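FI20010p1 (Drosophila melanogaster, PDB 7CFB) probably acts as a scaffold in assembling the piRNA amplification complex for gene silencing, the part in this structure being its first extended tudor domain. Local coordinates at residues 100-104 / 105-109; 231-235 / 236-240. All coordinates share one frame; numbering follows the deposited sequence.

In the fold
Both contacts are local, each formed round a bend in the chain, and they lie on the same side of the molecule with centres about 11 Å apart. Contact 1 is largely buried: it is the turn of the hairpin between strands 99-103 and 108-117, with aliphatic pairing in the strands and a carboxylate gripping the turn. Contact 2 sits at the surface, where the short helix 233-236 ends and an extended tail begins, so backbone bonds, leucine methyls and charged side chains do the work. The tail joins them: Ser104 OG probably hydrogen-bonds to the carbonyls of Arg239 and Pro240, and Phe238 packs on Asp103.

Contact 1: residues 100-104 / 105-109; sequences AVLDS and INNII
Asp103 and Asn106 meet at the mouth of the turn, where the aspartate reaches its carboxylate forward over the chain that follows. Its CG, anti to the backbone N (chi1 171°), puts Asp103 OD1 3.2 Å from Asn106 N, whose N-H it accepts. The bond is nearly straight at hydrogen (171°), yet the donor comes from above the carboxylate plane rather than within it. OD2, the other oxygen, is hydrogen-bonded to Ser227 on helix 215-228, so the buried carboxylate is fixed at both ends and its rotation restrained. Further back, the strands pair through Asp103 N to Ile108 O at 2.8 Å and the longer return bond, Ile108 N to Asp103 O at 3.2 Å. Asn107, its phi positive, shares the place facing Asp103 with Ile108, which makes this a G1 beta bulge closing the hairpin of strands 99-103 and 108-117 in the tudor domain. Asn107 holds Arg82 through OD1. One sheet face carries Leu102 and Ile109, a non-hydrogen-bonded pair whose side chains cross at a slant. Leu102 CD1 rests 3.6 Å from Ile109 CG1, the branch that lies beside its own backbone N. The second branch of Ile109, CG2, points the other way along the strand and meets Ala100 CB at 3.6 Å. Phe143 of strand 142-144 adds to this apolar patch by touching both Leu102 and Ile109. Beneath it the backbones approach closely as well, with a CA-H...O contact from Ile109 CA to Val101 O at 3.3 Å.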
ATOM      1  N   ALA A 100       2.502   5.494   9.799  1.00 25.05           N
ATOM      2  CA  ALA A 100       2.130   6.311   8.634  1.00 22.45           C
ATOM      3  C   ALA A 100       3.307   7.165   8.168  1.00 32.33           C
ATOM      4  O   ALA A 100       4.142   7.515   8.965  1.00 26.87           O
ATOM      5  CB  ALA A 100       0.927   7.137   8.971  1.00 27.99           C
ATOM      6  N   VAL A 101       3.352   7.407   6.872  1.00 25.59           N
ATOM      7  CA  VAL A 101       4.397   8.243   6.254  1.00 25.38           C
ATOM      8  C   VAL A 101       3.715   9.319   5.416  1.00 25.48           C
ATOM      9  O   VAL A 101       2.724   9.061   4.810  1.00 23.55           O
ATOM     10  CB  VAL A 101       5.428   7.417   5.474  1.00 29.31           C
ATOM     11  CG1 VAL A 101       4.812   6.602   4.363  1.00 24.00           C
ATOM     12  CG2 VAL A 101       6.576   8.260   4.972  1.00 22.31           C
ATOM     13  N   LEU A 102       4.283  10.503   5.434  1.00 27.93           N
ATOM     14  CA  LEU A 102       3.712  11.626   4.679  1.00 31.06           C
ATOM     15  C   LEU A 102       4.411  11.771   3.339  1.00 21.94           C
ATOM     16  O   LEU A 102       5.600  11.754   3.306  1.00 32.65           O
ATOM     17  CB  LEU A 102       3.864  12.906   5.504  1.00 32.47           C
ATOM     18  CG  LEU A 102       3.625  14.190   4.720  1.00 32.27           C
ATOM     19  CD1 LEU A 102       2.161  14.396   4.434  1.00 26.49           C
ATOM     20  CD2 LEU A 102       4.204  15.380   5.442  1.00 37.43           C
ATOM     21  N   ASP A 103       3.634  11.794   2.279  1.00 30.61           N
ATOM     22  CA  ASP A 103       4.151  12.186   0.956  1.00 30.87           C
ATOM     23  C   ASP A 103       3.922  13.701   0.971  1.00 33.82           C
ATOM     24  O   ASP A 103       2.803  14.095   0.809  1.00 30.32           O
ATOM     25  CB  ASP A 103       3.406  11.482  -0.173  1.00 30.33           C
ATOM     26  CG  ASP A 103       3.776  12.021  -1.533  1.00 42.28           C
ATOM     27  OD1 ASP A 103       4.471  13.005  -1.577  1.00 38.19           O
ATOM     28  OD2 ASP A 103       3.377  11.444  -2.513  1.00 38.49           O
ATOM     29  N   SER A 104       4.950  14.478   1.303  1.00 32.59           N
ATOM     30  CA  SER A 104       4.807  15.950   1.446  1.00 40.49           C
ATOM     31  C   SER A 104       4.508  16.660   0.131  1.00 36.58           C
ATOM     32  O   SER A 104       3.679  17.529   0.147  1.00 46.67           O
ATOM     33  CB  SER A 104       5.878  16.591   2.259  1.00 35.20           C
ATOM     34  OG  SER A 104       7.115  16.551   1.611  1.00 49.28           O
ATOM     35  N   ILE A 105       5.113  16.230  -0.957  1.00 37.66           N
ATOM     36  CA  ILE A 105       4.846  16.891  -2.260  1.00 48.47           C
ATOM     37  C   ILE A 105       3.375  16.748  -2.647  1.00 45.70           C
ATOM     38  O   ILE A 105       2.761  17.753  -2.938  1.00 44.27           O
ATOM     39  CB  ILE A 105       5.746  16.293  -3.357  1.00 43.55           C
ATOM     40  CG1 ILE A 105       7.202  16.201  -2.917  1.00 51.87           C
ATOM     41  CG2 ILE A 105       5.628  17.100  -4.623  1.00 44.64           C
ATOM     42  CD1 ILE A 105       7.863  17.519  -2.715  1.00 43.17           C
ATOM     43  N   ASN A 106       2.827  15.548  -2.541  1.00 39.72           N
ATOM     44  CA  ASN A 106       1.444  15.293  -3.003  1.00 42.45           C
ATOM     45  C   ASN A 106       0.424  15.344  -1.871  1.00 35.04           C
ATOM     46  O   ASN A 106      -0.684  14.998  -2.087  1.00 34.54           O
ATOM     47  CB  ASN A 106       1.415  14.079  -3.906  1.00 42.31           C
ATOM     48  CG  ASN A 106       2.395  14.277  -5.030  1.00 44.44           C
ATOM     49  OD1 ASN A 106       3.383  13.582  -5.103  1.00 48.90           O
ATOM     50  ND2 ASN A 106       2.149  15.256  -5.869  1.00 35.49           N
ATOM     51  N   ASN A 107       0.870  15.708  -0.692  1.00 37.62           N
ATOM     52  CA  ASN A 107      -0.016  15.910   0.478  1.00 43.26           C
ATOM     53  C   ASN A 107      -0.905  14.706   0.833  1.00 44.06           C
ATOM     54  O   ASN A 107      -2.079  14.917   1.074  1.00 44.19           O
ATOM     55  CB  ASN A 107      -0.790  17.219   0.353  1.00 39.50           C
ATOM     56  CG  ASN A 107      -1.051  17.854   1.696  1.00 51.45           C
ATOM     57  OD1 ASN A 107      -0.296  17.665   2.641  1.00 45.22           O
ATOM     58  ND2 ASN A 107      -2.152  18.567   1.790  1.00 56.23           N
ATOM     59  N   ILE A 108      -0.373  13.491   0.857  1.00 39.78           N
ATOM     60  CA  ILE A 108      -1.186  12.332   1.322  1.00 33.13           C
ATOM     61  C   ILE A 108      -0.393  11.572   2.376  1.00 30.08           C
ATOM     62  O   ILE A 108       0.792  11.713   2.418  1.00 33.14           O
ATOM     63  CB  ILE A 108      -1.656  11.413   0.190  1.00 27.54           C
ATOM     64  CG1 ILE A 108      -0.539  10.527  -0.346  1.00 33.93           C
ATOM     65  CG2 ILE A 108      -2.364  12.176  -0.901  1.00 45.66           C
ATOM     66  CD1 ILE A 108      -1.044   9.274  -0.970  1.00 35.55           C
ATOM     67  N   ILE A 109      -1.082  10.869   3.256  1.00 26.13           N
ATOM     68  CA  ILE A 109      -0.399  10.084   4.311  1.00 27.50           C
ATOM     69  C   ILE A 109      -0.828   8.625   4.162  1.00 28.11           C
ATOM     70  O   ILE A 109      -2.007   8.343   4.267  1.00 22.40           O
ATOM     71  CB  ILE A 109      -0.704  10.665   5.690  1.00 30.36           C
ATOM     72  CG1 ILE A 109      -0.129  12.071   5.844  1.00 28.82           C
ATOM     73  CG2 ILE A 109      -0.240   9.735   6.776  1.00 25.54           C
ATOM     74  CD1 ILE A 109      -0.408  12.679   7.176  1.00 29.36           C
TER

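Contact 2: residues 231-235 / 236-240; sequences PLKAV and LGFRP
Lys233 leaves the helix with CG anti to its backbone N (chi1 178°) and runs extended until a bend at chi4 (44°), which turns NZ towards the ring of Phe238. The two side chains lie alongside each other and point the same way, and Lys233 NZ comes obliquely to the ring, 3.7 Å from Phe238 CE1. That ammonium also makes a salt bridge to Glu132, so the ring lies next to a charge already paired elsewhere. Arg239 folds back by a different route: bends at chi2 and chi3 bring its guanidinium back to the start of the helix, where Leu232 CB lies over one face of it, 3.7 Å from Arg239 NH1. NH1 is held in turn by a salt bridge to Asp230, whose OD1 also accepts the backbone N-H of Leu232; one carboxylate oxygen thus ties the head of the helix to the tail. On the outer side Leu232 and Leu236 run side by side, their methyls in tight contact at 3.5 Å between Leu232 CD2 and Leu236 CD1. Val235 CG1 reaches the same leucine more loosely, 4.0 Å from Leu236 CG. Two backbone bonds hold the turn together. Leu236 N meets Leu232 O at 2.8 Å in an almost linear bond, whereas Gly237 N, equally near Lys233 O at 2.8 Å, is bent at hydrogen (134°) as the chain starts to swing away. With its positive phi, Gly237 breaks the helical path and sends Phe238 and Arg239 off extended, the usual ending of a short helix by a positive-phi glycine at the C' position.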
ATOM      1  N   PRO A 231       6.765  12.419 -10.688  1.00 44.71           N
ATOM      2  CA  PRO A 231       7.925  12.117 -11.511  1.00 41.88           C
ATOM      3  C   PRO A 231       9.176  11.710 -10.740  1.00 37.63           C
ATOM      4  O   PRO A 231      10.047  11.176 -11.311  1.00 36.92           O
ATOM      5  CB  PRO A 231       8.210  13.401 -12.275  1.00 36.95           C
ATOM      6  CG  PRO A 231       7.476  14.460 -11.524  1.00 43.84           C
ATOM      7  CD  PRO A 231       6.312  13.781 -10.843  1.00 43.64           C
ATOM      8  N   LEU A 232       9.249  12.048  -9.476  1.00 32.27           N
ATOM      9  CA  LEU A 232      10.482  11.678  -8.761  1.00 38.00           C
ATOM     10  C   LEU A 232      10.295  10.564  -7.736  1.00 31.51           C
ATOM     11  O   LEU A 232      11.255  10.237  -7.117  1.00 32.54           O
ATOM     12  CB  LEU A 232      11.046  12.945  -8.150  1.00 34.88           C
ATOM     13  CG  LEU A 232      11.820  13.732  -9.187  1.00 38.38           C
ATOM     14  CD1 LEU A 232      11.026  14.923  -9.650  1.00 33.45           C
ATOM     15  CD2 LEU A 232      13.171  14.106  -8.655  1.00 47.39           C
ATOM     16  N   LYS A 233       9.119   9.955  -7.684  1.00 30.62           N
ATOM     17  CA  LYS A 233       8.799   8.939  -6.658  1.00 31.46           C
ATOM     18  C   LYS A 233       9.734   7.734  -6.748  1.00 40.46           C
ATOM     19  O   LYS A 233      10.234   7.355  -5.727  1.00 31.26           O
ATOM     20  CB  LYS A 233       7.345   8.506  -6.784  1.00 34.60           C
ATOM     21  CG  LYS A 233       6.921   7.421  -5.812  1.00 45.27           C
ATOM     22  CD  LYS A 233       5.578   6.863  -6.193  1.00 52.85           C
ATOM     23  CE  LYS A 233       5.243   5.583  -5.477  1.00 42.45           C
ATOM     24  NZ  LYS A 233       5.605   5.703  -4.055  1.00 56.07           N
ATOM     25  N   ALA A 234       9.997   7.225  -7.944  1.00 30.67           N
ATOM     26  CA  ALA A 234      10.907   6.074  -8.091  1.00 32.08           C
ATOM     27  C   ALA A 234      12.315   6.450  -7.645  1.00 42.52           C
ATOM     28  O   ALA A 234      12.973   5.637  -7.070  1.00 35.56           O
ATOM     29  CB  ALA A 234      10.897   5.604  -9.509  1.00 31.23           C
ATOM     30  N   VAL A 235      12.749   7.654  -7.957  1.00 33.98           N
ATOM     31  CA  VAL A 235      14.132   8.053  -7.617  1.00 28.18           C
ATOM     32  C   VAL A 235      14.291   8.416  -6.139  1.00 35.34           C
ATOM     33  O   VAL A 235      15.213   7.928  -5.536  1.00 36.89           O
ATOM     34  CB  VAL A 235      14.571   9.208  -8.531  1.00 32.97           C
ATOM     35  CG1 VAL A 235      15.902   9.806  -8.114  1.00 34.33           C
ATOM     36  CG2 VAL A 235      14.613   8.781  -9.973  1.00 27.58           C
ATOM     37  N   LEU A 236      13.448   9.291  -5.608  1.00 34.94           N
ATOM     38  CA  LEU A 236      13.640   9.815  -4.234  1.00 37.45           C
ATOM     39  C   LEU A 236      12.681   9.224  -3.195  1.00 37.36           C
ATOM     40  O   LEU A 236      12.790   9.597  -2.066  1.00 37.40           O
ATOM     41  CB  LEU A 236      13.433  11.326  -4.292  1.00 29.87           C
ATOM     42  CG  LEU A 236      14.410  12.108  -5.160  1.00 48.27           C
ATOM     43  CD1 LEU A 236      13.958  13.550  -5.311  1.00 39.42           C
ATOM     44  CD2 LEU A 236      15.801  12.033  -4.574  1.00 34.29           C
ATOM     45  N   GLY A 237      11.762   8.353  -3.567  1.00 34.72           N
ATOM     46  CA  GLY A 237      10.787   7.881  -2.577  1.00 28.51           C
ATOM     47  C   GLY A 237       9.907   9.018  -2.102  1.00 35.12           C
ATOM     48  O   GLY A 237       9.553   9.840  -2.899  1.00 37.46           O
ATOM     49  N   PHE A 238       9.544   9.046  -0.836  1.00 30.70           N
ATOM     50  CA  PHE A 238       8.675  10.140  -0.342  1.00 32.90           C
ATOM     51  C   PHE A 238       9.566  11.252   0.189  1.00 31.87           C
ATOM     52  O   PHE A 238      10.495  10.978   0.845  1.00 37.01           O
ATOM     53  CB  PHE A 238       7.676   9.654   0.701  1.00 27.48           C
ATOM     54  CG  PHE A 238       6.512   8.862   0.180  1.00 26.36           C
ATOM     55  CD1 PHE A 238       5.988   9.092  -1.072  1.00 40.30           C
ATOM     56  CD2 PHE A 238       5.946   7.880   0.949  1.00 32.12           C
ATOM     57  CE1 PHE A 238       4.913   8.361  -1.535  1.00 30.02           C
ATOM     58  CE2 PHE A 238       4.876   7.147   0.486  1.00 38.38           C
ATOM     59  CZ  PHE A 238       4.357   7.394  -0.751  1.00 30.25           C
ATOM     60  N   ARG A 239       9.238  12.484  -0.120  1.00 37.78           N
ATOM     61  CA  ARG A 239      10.108  13.592   0.306  1.00 47.36           C
ATOM     62  C   ARG A 239       9.677  14.145   1.645  1.00 43.32           C
ATOM     63  O   ARG A 239       8.516  14.297   1.876  1.00 45.58           O
ATOM     64  CB  ARG A 239      10.222  14.646  -0.782  1.00 45.80           C
ATOM     65  CG  ARG A 239      11.292  14.274  -1.787  1.00 50.59           C
ATOM     66  CD  ARG A 239      10.613  13.862  -3.061  1.00 51.50           C
ATOM     67  NE  ARG A 239      10.463  15.005  -3.917  1.00 49.25           N
ATOM     68  CZ  ARG A 239       9.681  15.032  -4.960  1.00 52.56           C
ATOM     69  NH1 ARG A 239       8.964  13.972  -5.259  1.00 45.92           N
ATOM     70  NH2 ARG A 239       9.623  16.109  -5.710  1.00 44.84           N
ATOM     71  N   PRO A 240      10.620  14.521   2.502  1.00 45.81           N
ATOM     72  CA  PRO A 240      10.311  15.022   3.817  1.00 49.59           C
ATOM     73  C   PRO A 240       9.717  16.427   3.881  1.00 55.93           C
ATOM     74  O   PRO A 240       9.646  17.093   2.886  1.00 49.83           O
ATOM     75  CB  PRO A 240      11.672  15.135   4.492  1.00 41.25           C
ATOM     76  CG  PRO A 240      12.568  14.312   3.648  1.00 45.46           C
ATOM     77  CD  PRO A 240      12.031  14.488   2.252  1.00 44.11           C
TER